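Local coordinates for 3-oxoacyl-[acyl-carrier-protein] synthase 2 (Rickettsia rickettsii, PDB 4JGA), which probably catalyses the condensation of malonyl-ACP with a growing acyl-ACP chain, the carbon-carbon bond-forming step of bacterial fatty acid elongation, at residues 74-79 and 86-91; 133-138 and 153-158. All blocks are in the same frame, centred on the assembly; numbering follows the deposited sequence.

Contact 1 (74-79 and 86-91); sequences FKLENF and NRLSKM
The Phe79 ring meets CD2 of Leu88 obliquely, while one of its faces carries the carbonyl oxygen of Leu76, 3.5 Å above the plane and shifted toward the rim. In this thiolase-fold enzyme the contact joins a short 3-10 turn, 76-78, to the small helix 85-89 just after it in the chain. Leu88 CD2 reaches CE2 of Phe79 at 3.7 Å and also touches CZ, the leucine lying roughly perpendicular to the phenylalanine side chain. A chi1 of 65° places Phe79 CG between the backbone N and the carbonyl carbon, which brings the ring back over the Leu76 carbonyl; Val99 and Ala100 of helix 93-109 also pack on it. Leu76 divides its methyls: CD2 lies 4.1 Å from Leu88 CD2, and CD1 rests 3.7 Å from Ser89 CA, near CB as well. Leu88 is buried and also packs on Leu167 of helix 163-172. No hydrogen bond crosses between the segments, so apolar packing alone joins them directly. The polar end of Ser89 turns back to its own helix, where OG donates to Asn86 O at 2.6 Å, with a C=O...OG angle of 126° and OG tilted 24° from the carbonyl plane.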
loop_
_atom_site.group_PDB
_atom_site.type_symbol
_atom_site.label_atom_id
_atom_site.label_comp_id
_atom_site.label_asym_id
_atom_site.label_seq_id
_atom_site.Cartn_x
_atom_site.Cartn_y
_atom_site.Cartn_z
ATOM N N PHE A 74 12.794 -8.888 -22.550
ATOM C CA PHE A 74 12.092 -9.407 -21.408
ATOM C C PHE A 74 11.008 -10.395 -21.822
ATOM O O PHE A 74 10.210 -10.081 -22.679
ATOM C CB PHE A 74 11.465 -8.247 -20.659
ATOM C CG PHE A 74 10.703 -8.661 -19.442
ATOM C CD1 PHE A 74 11.373 -8.968 -18.272
ATOM C CD2 PHE A 74 9.312 -8.743 -19.467
ATOM C CE1 PHE A 74 10.681 -9.335 -17.145
ATOM C CE2 PHE A 74 8.616 -9.130 -18.350
ATOM C CZ PHE A 74 9.298 -9.414 -17.183
ATOM N N LYS A 75 10.973 -11.573 -21.204
ATOM C CA LYS A 75 9.972 -12.591 -21.530
ATOM C C LYS A 75 9.580 -13.345 -20.287
ATOM O O LYS A 75 10.447 -13.736 -19.512
ATOM C CB LYS A 75 10.511 -13.638 -22.507
ATOM C CG LYS A 75 11.077 -13.151 -23.826
ATOM C CD LYS A 75 11.802 -14.314 -24.506
ATOM C CE LYS A 75 11.928 -14.176 -26.004
ATOM N NZ LYS A 75 12.985 -13.201 -26.414
ATOM N N LEU A 76 8.280 -13.625 -20.158
ATOM C CA LEU A 76 7.754 -14.351 -19.023
ATOM C C LEU A 76 8.405 -15.710 -18.889
ATOM O O LEU A 76 8.673 -16.179 -17.785
ATOM C CB LEU A 76 6.235 -14.499 -19.139
ATOM C CG LEU A 76 5.422 -13.193 -19.193
ATOM C CD1 LEU A 76 3.924 -13.498 -19.092
ATOM C CD2 LEU A 76 5.829 -12.243 -18.088
ATOM N N GLU A 77 8.672 -16.304 -20.041
ATOM C CA GLU A 77 9.230 -17.637 -20.196
ATOM C C GLU A 77 10.588 -17.767 -19.506
ATOM O O GLU A 77 10.943 -18.833 -19.030
ATOM C CB GLU A 77 9.394 -17.932 -21.722
ATOM C CG GLU A 77 8.121 -18.164 -22.552
ATOM C CD GLU A 77 7.174 -16.937 -22.790
ATOM O OE1 GLU A 77 7.519 -15.756 -22.571
ATOM O OE2 GLU A 77 6.010 -17.167 -23.230
ATOM N N ASN A 78 11.326 -16.670 -19.440
ATOM C CA ASN A 78 12.631 -16.662 -18.776
ATOM C C ASN A 78 12.599 -16.974 -17.296
ATOM O O ASN A 78 13.621 -17.316 -16.741
ATOM C CB ASN A 78 13.336 -15.310 -18.977
ATOM C CG ASN A 78 13.741 -15.090 -20.419
ATOM O OD1 ASN A 78 13.938 -16.040 -21.165
ATOM N ND2 ASN A 78 13.890 -13.820 -20.816
ATOM N N PHE A 79 11.442 -16.815 -16.654
ATOM C CA PHE A 79 11.363 -17.019 -15.208
ATOM C C PHE A 79 10.079 -17.692 -14.737
ATOM O O PHE A 79 9.833 -17.776 -13.520
ATOM C CB PHE A 79 11.545 -15.672 -14.490
ATOM C CG PHE A 79 10.441 -14.685 -14.774
ATOM C CD1 PHE A 79 10.501 -13.859 -15.883
ATOM C CD2 PHE A 79 9.328 -14.623 -13.970
ATOM C CE1 PHE A 79 9.480 -12.970 -16.164
ATOM C CE2 PHE A 79 8.297 -13.728 -14.249
ATOM C CZ PHE A 79 8.371 -12.919 -15.350
ATOM N N ASN A 86 0.278 -18.517 -18.903
ATOM C CA ASN A 86 -1.022 -17.988 -19.294
ATOM C C ASN A 86 -1.640 -17.030 -18.245
ATOM O O ASN A 86 -1.971 -15.886 -18.559
ATOM C CB ASN A 86 -1.984 -19.113 -19.532
ATOM C CG ASN A 86 -3.304 -18.616 -20.059
ATOM O OD1 ASN A 86 -3.324 -17.851 -21.011
ATOM N ND2 ASN A 86 -4.406 -19.043 -19.454
ATOM N N ARG A 87 -1.745 -17.497 -17.003
ATOM C CA ARG A 87 -2.289 -16.671 -15.937
ATOM C C ARG A 87 -1.465 -15.386 -15.714
ATOM O O ARG A 87 -2.024 -14.293 -15.534
ATOM C CB ARG A 87 -2.406 -17.471 -14.640
ATOM C CG ARG A 87 -2.620 -16.567 -13.428
ATOM C CD ARG A 87 -2.608 -17.303 -12.099
ATOM N NE ARG A 87 -1.256 -17.747 -11.755
ATOM C CZ ARG A 87 -0.994 -18.631 -10.794
ATOM N NH1 ARG A 87 -1.983 -19.120 -10.041
ATOM N NH2 ARG A 87 0.260 -19.005 -10.571
ATOM N N LEU A 88 -0.138 -15.515 -15.705
ATOM C CA LEU A 88 0.710 -14.381 -15.428
ATOM C C LEU A 88 0.535 -13.346 -16.535
ATOM O O LEU A 88 0.596 -12.131 -16.269
ATOM C CB LEU A 88 2.190 -14.806 -15.280
ATOM C CG LEU A 88 3.190 -13.688 -14.970
ATOM C CD1 LEU A 88 2.750 -12.892 -13.752
ATOM C CD2 LEU A 88 4.611 -14.195 -14.729
ATOM N N SER A 89 0.329 -13.825 -17.769
ATOM C CA SER A 89 0.251 -12.917 -18.926
ATOM C C SER A 89 -1.004 -12.013 -18.883
ATOM O O SER A 89 -1.005 -10.954 -19.485
ATOM C CB SER A 89 0.292 -13.669 -20.246
ATOM O OG SER A 89 -0.884 -14.425 -20.409
ATOM N N LYS A 90 -2.010 -12.393 -18.098
ATOM C CA LYS A 90 -3.226 -11.587 -17.924
ATOM C C LYS A 90 -3.028 -10.417 -16.970
ATOM O O LYS A 90 -3.835 -9.505 -16.945
ATOM C CB LYS A 90 -4.341 -12.446 -17.341
ATOM C CG LYS A 90 -4.513 -13.769 -18.037
ATOM C CD LYS A 90 -5.080 -13.579 -19.399
ATOM C CE LYS A 90 -5.427 -14.951 -19.947
ATOM N NZ LYS A 90 -5.539 -14.817 -21.403
ATOM N N MET A 91 -1.978 -10.485 -16.146
ATOM C CA MET A 91 -1.694 -9.468 -15.141
ATOM C C MET A 91 -1.039 -8.248 -15.774
ATOM O O MET A 91 -0.489 -8.333 -16.868
ATOM C CB MET A 91 -0.775 -10.048 -14.057
ATOM C CG MET A 91 -1.242 -11.390 -13.459
ATOM S SD MET A 91 -2.885 -11.372 -12.719
ATOM C CE MET A 91 -2.549 -10.640 -11.180
#

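Contact 2 (133-138 and 153-158)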
loop_
_atom_site.group_PDB
_atom_site.type_symbol
_atom_site.label_atom_id
_atom_site.label_comp_id
_atom_site.label_asym_id
_atom_site.label_seq_id
_atom_site.Cartn_x
_atom_site.Cartn_y
_atom_site.Cartn_z
ATOM N N LEU A 133 -1.670 0.612 -14.001
ATOM C CA LEU A 133 -2.118 1.787 -14.741
ATOM C C LEU A 133 -2.530 1.454 -16.163
ATOM O O LEU A 133 -3.618 1.841 -16.600
ATOM C CB LEU A 133 -1.032 2.848 -14.739
ATOM C CG LEU A 133 -1.402 4.120 -15.486
ATOM C CD1 LEU A 133 -2.678 4.710 -14.914
ATOM C CD2 LEU A 133 -0.259 5.112 -15.469
ATOM N N LYS A 134 -1.690 0.714 -16.883
ATOM C CA LYS A 134 -2.006 0.295 -18.244
ATOM C C LYS A 134 -3.275 -0.607 -18.265
ATOM O O LYS A 134 -4.122 -0.475 -19.131
ATOM C CB LYS A 134 -0.806 -0.418 -18.880
ATOM C CG LYS A 134 -1.129 -1.051 -20.227
ATOM C CD LYS A 134 0.139 -1.380 -21.009
ATOM C CE LYS A 134 -0.130 -2.197 -22.275
ATOM N NZ LYS A 134 -0.909 -1.408 -23.271
ATOM N N MET A 135 -3.387 -1.507 -17.303
ATOM C CA MET A 135 -4.509 -2.422 -17.221
ATOM C C MET A 135 -5.819 -1.653 -17.053
ATOM O O MET A 135 -6.771 -1.891 -17.802
ATOM C CB MET A 135 -4.308 -3.425 -16.069
ATOM C CG MET A 135 -5.381 -4.512 -15.950
ATOM S SD MET A 135 -5.705 -5.416 -17.469
ATOM C CE MET A 135 -4.056 -6.086 -17.828
ATOM N N ILE A 136 -5.822 -0.666 -16.157
ATOM C CA ILE A 136 -7.019 0.130 -15.912
ATOM C C ILE A 136 -7.311 1.027 -17.108
ATOM O O ILE A 136 -8.439 1.118 -17.535
ATOM C CB ILE A 136 -6.927 0.951 -14.608
ATOM C CG1 ILE A 136 -6.799 0.009 -13.407
ATOM C CG2 ILE A 136 -8.157 1.845 -14.416
ATOM C CD1 ILE A 136 -6.534 0.698 -12.078
ATOM N N GLU A 137 -6.282 1.671 -17.638
ATOM C CA GLU A 137 -6.417 2.568 -18.785
ATOM C C GLU A 137 -6.968 1.815 -19.978
ATOM O O GLU A 137 -7.985 2.201 -20.535
ATOM C CB GLU A 137 -5.053 3.209 -19.114
ATOM C CG GLU A 137 -4.991 4.010 -20.409
ATOM C CD GLU A 137 -3.660 4.712 -20.576
ATOM O OE1 GLU A 137 -2.670 4.219 -20.013
ATOM O OE2 GLU A 137 -3.632 5.784 -21.236
ATOM N N ASP A 138 -6.308 0.724 -20.352
ATOM C CA ASP A 138 -6.738 -0.086 -21.503
ATOM C C ASP A 138 -8.142 -0.648 -21.290
ATOM O O ASP A 138 -8.949 -0.642 -22.197
ATOM C CB ASP A 138 -5.772 -1.246 -21.781
ATOM C CG ASP A 138 -4.419 -0.781 -22.275
ATOM O OD1 ASP A 138 -4.261 0.408 -22.587
ATOM O OD2 ASP A 138 -3.506 -1.608 -22.351
ATOM N N PRO A 153 -12.575 -11.436 -17.105
ATOM C CA PRO A 153 -12.628 -11.953 -15.730
ATOM C C PRO A 153 -11.352 -11.645 -14.926
ATOM O O PRO A 153 -11.409 -11.555 -13.709
ATOM C CB PRO A 153 -12.785 -13.477 -15.934
ATOM C CG PRO A 153 -13.312 -13.641 -17.337
ATOM C CD PRO A 153 -12.758 -12.498 -18.126
ATOM N N PHE A 154 -10.212 -11.498 -15.599
ATOM C CA PHE A 154 -8.961 -11.234 -14.905
ATOM C C PHE A 154 -8.724 -9.749 -14.546
ATOM O O PHE A 154 -7.735 -9.438 -13.892
ATOM C CB PHE A 154 -7.793 -11.723 -15.763
ATOM C CG PHE A 154 -7.684 -13.190 -15.824
ATOM C CD1 PHE A 154 -6.937 -13.878 -14.877
ATOM C CD2 PHE A 154 -8.320 -13.898 -16.818
ATOM C CE1 PHE A 154 -6.820 -15.257 -14.938
ATOM C CE2 PHE A 154 -8.232 -15.276 -16.885
ATOM C CZ PHE A 154 -7.477 -15.964 -15.948
ATOM N N PHE A 155 -9.629 -8.839 -14.943
ATOM C CA PHE A 155 -9.390 -7.407 -14.766
ATOM C C PHE A 155 -9.036 -6.982 -13.319
ATOM O O PHE A 155 -8.000 -6.325 -13.091
ATOM C CB PHE A 155 -10.578 -6.585 -15.266
ATOM C CG PHE A 155 -10.450 -5.117 -14.959
ATOM C CD1 PHE A 155 -9.336 -4.395 -15.402
ATOM C CD2 PHE A 155 -11.399 -4.466 -14.161
ATOM C CE1 PHE A 155 -9.192 -3.059 -15.071
ATOM C CE2 PHE A 155 -11.266 -3.128 -13.848
ATOM C CZ PHE A 155 -10.160 -2.410 -14.301
ATOM N N ILE A 156 -9.862 -7.363 -12.349
ATOM C CA ILE A 156 -9.621 -6.918 -10.969
ATOM C C ILE A 156 -8.276 -7.410 -10.442
ATOM O O ILE A 156 -7.416 -6.588 -10.104
ATOM C CB ILE A 156 -10.789 -7.268 -10.020
ATOM C CG1 ILE A 156 -12.066 -6.533 -10.454
ATOM C CG2 ILE A 156 -10.420 -6.915 -8.589
ATOM C CD1 ILE A 156 -11.980 -5.018 -10.366
ATOM N N PRO A 157 -8.053 -8.742 -10.373
ATOM C CA PRO A 157 -6.722 -9.154 -9.856
ATOM C C PRO A 157 -5.532 -8.601 -10.669
ATOM O O PRO A 157 -4.451 -8.309 -10.109
ATOM C CB PRO A 157 -6.788 -10.709 -9.893
ATOM C CG PRO A 157 -7.884 -11.039 -10.855
ATOM C CD PRO A 157 -8.894 -9.910 -10.687
ATOM N N ALA A 158 -5.713 -8.464 -11.979
ATOM C CA ALA A 158 -4.637 -7.980 -12.841
ATOM C C ALA A 158 -4.229 -6.549 -12.535
ATOM O O ALA A 158 -3.101 -6.149 -12.858
ATOM C CB ALA A 158 -5.052 -8.073 -14.289
#
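The side chains of Met135 and Phe155 run alongside each other, pointing opposite ways, where helix 133-146 packs on the short helix 155-159, a helix-helix contact in the N-terminal part of the thiolase fold, at the dimer interface. The tight part lies around the Phe155 ring. It is turned edge-on to the other helix, with CE1 3.8 Å from Met135 O near the ring plane and 3.9 Å from Ile136 CA in that plane, so the aromatic rim presses against backbone rather than stacking on a side chain. Met135 O also accepts a hydrogen bond from Thr139 OG1. One turn further along, Ala158 allows a close approach, its CA being 7.1 Å from that of Met135. CG of Met135 sits near two partners, 3.9 Å from Ala158 CB and 4.0 Å from Phe155 CD1. The thioether is bent at both outer torsions, chi2 52° and chi3 58°, which curls it back and keeps SD and CE each 4.2 Å from Ala158 CB. Packing from the second subunit adds to this buried side: Phe155 touches Val219 of that subunit, and Ile136, modelled in two conformers, lies against Ile136 of the same neighbour. The opposite character appears round Lys134 and Asp138, where helix 133-146 is more open to solvent and touches nothing of 153-158. There a salt bridge spans one helical turn, Lys134 NZ lying 2.8 Å from Asp138 OD2 and approaching the syn lone pair of that oxygen.

How the contacts relate
Contact 1 is complete before the chain reaches contact 2, and their centres lie about 15 Å apart on the same side of the chain's centre. Both lie within the N-terminal beta-ketoacyl synthase domain and both touch the second subunit. They join at the end of 86-91: Lys90 O lies 3.5 Å from Met135 CE, and Met91 CA 3.7 Å from Ala158 CB. Asp92, the next residue, accepts a hydrogen bond from Met135 N through OD1 and forms a backbone hydrogen bond with Ala158. Helices 85-89, 133-146 and 155-159 thus form one continuous packed region bordering the dimer interface.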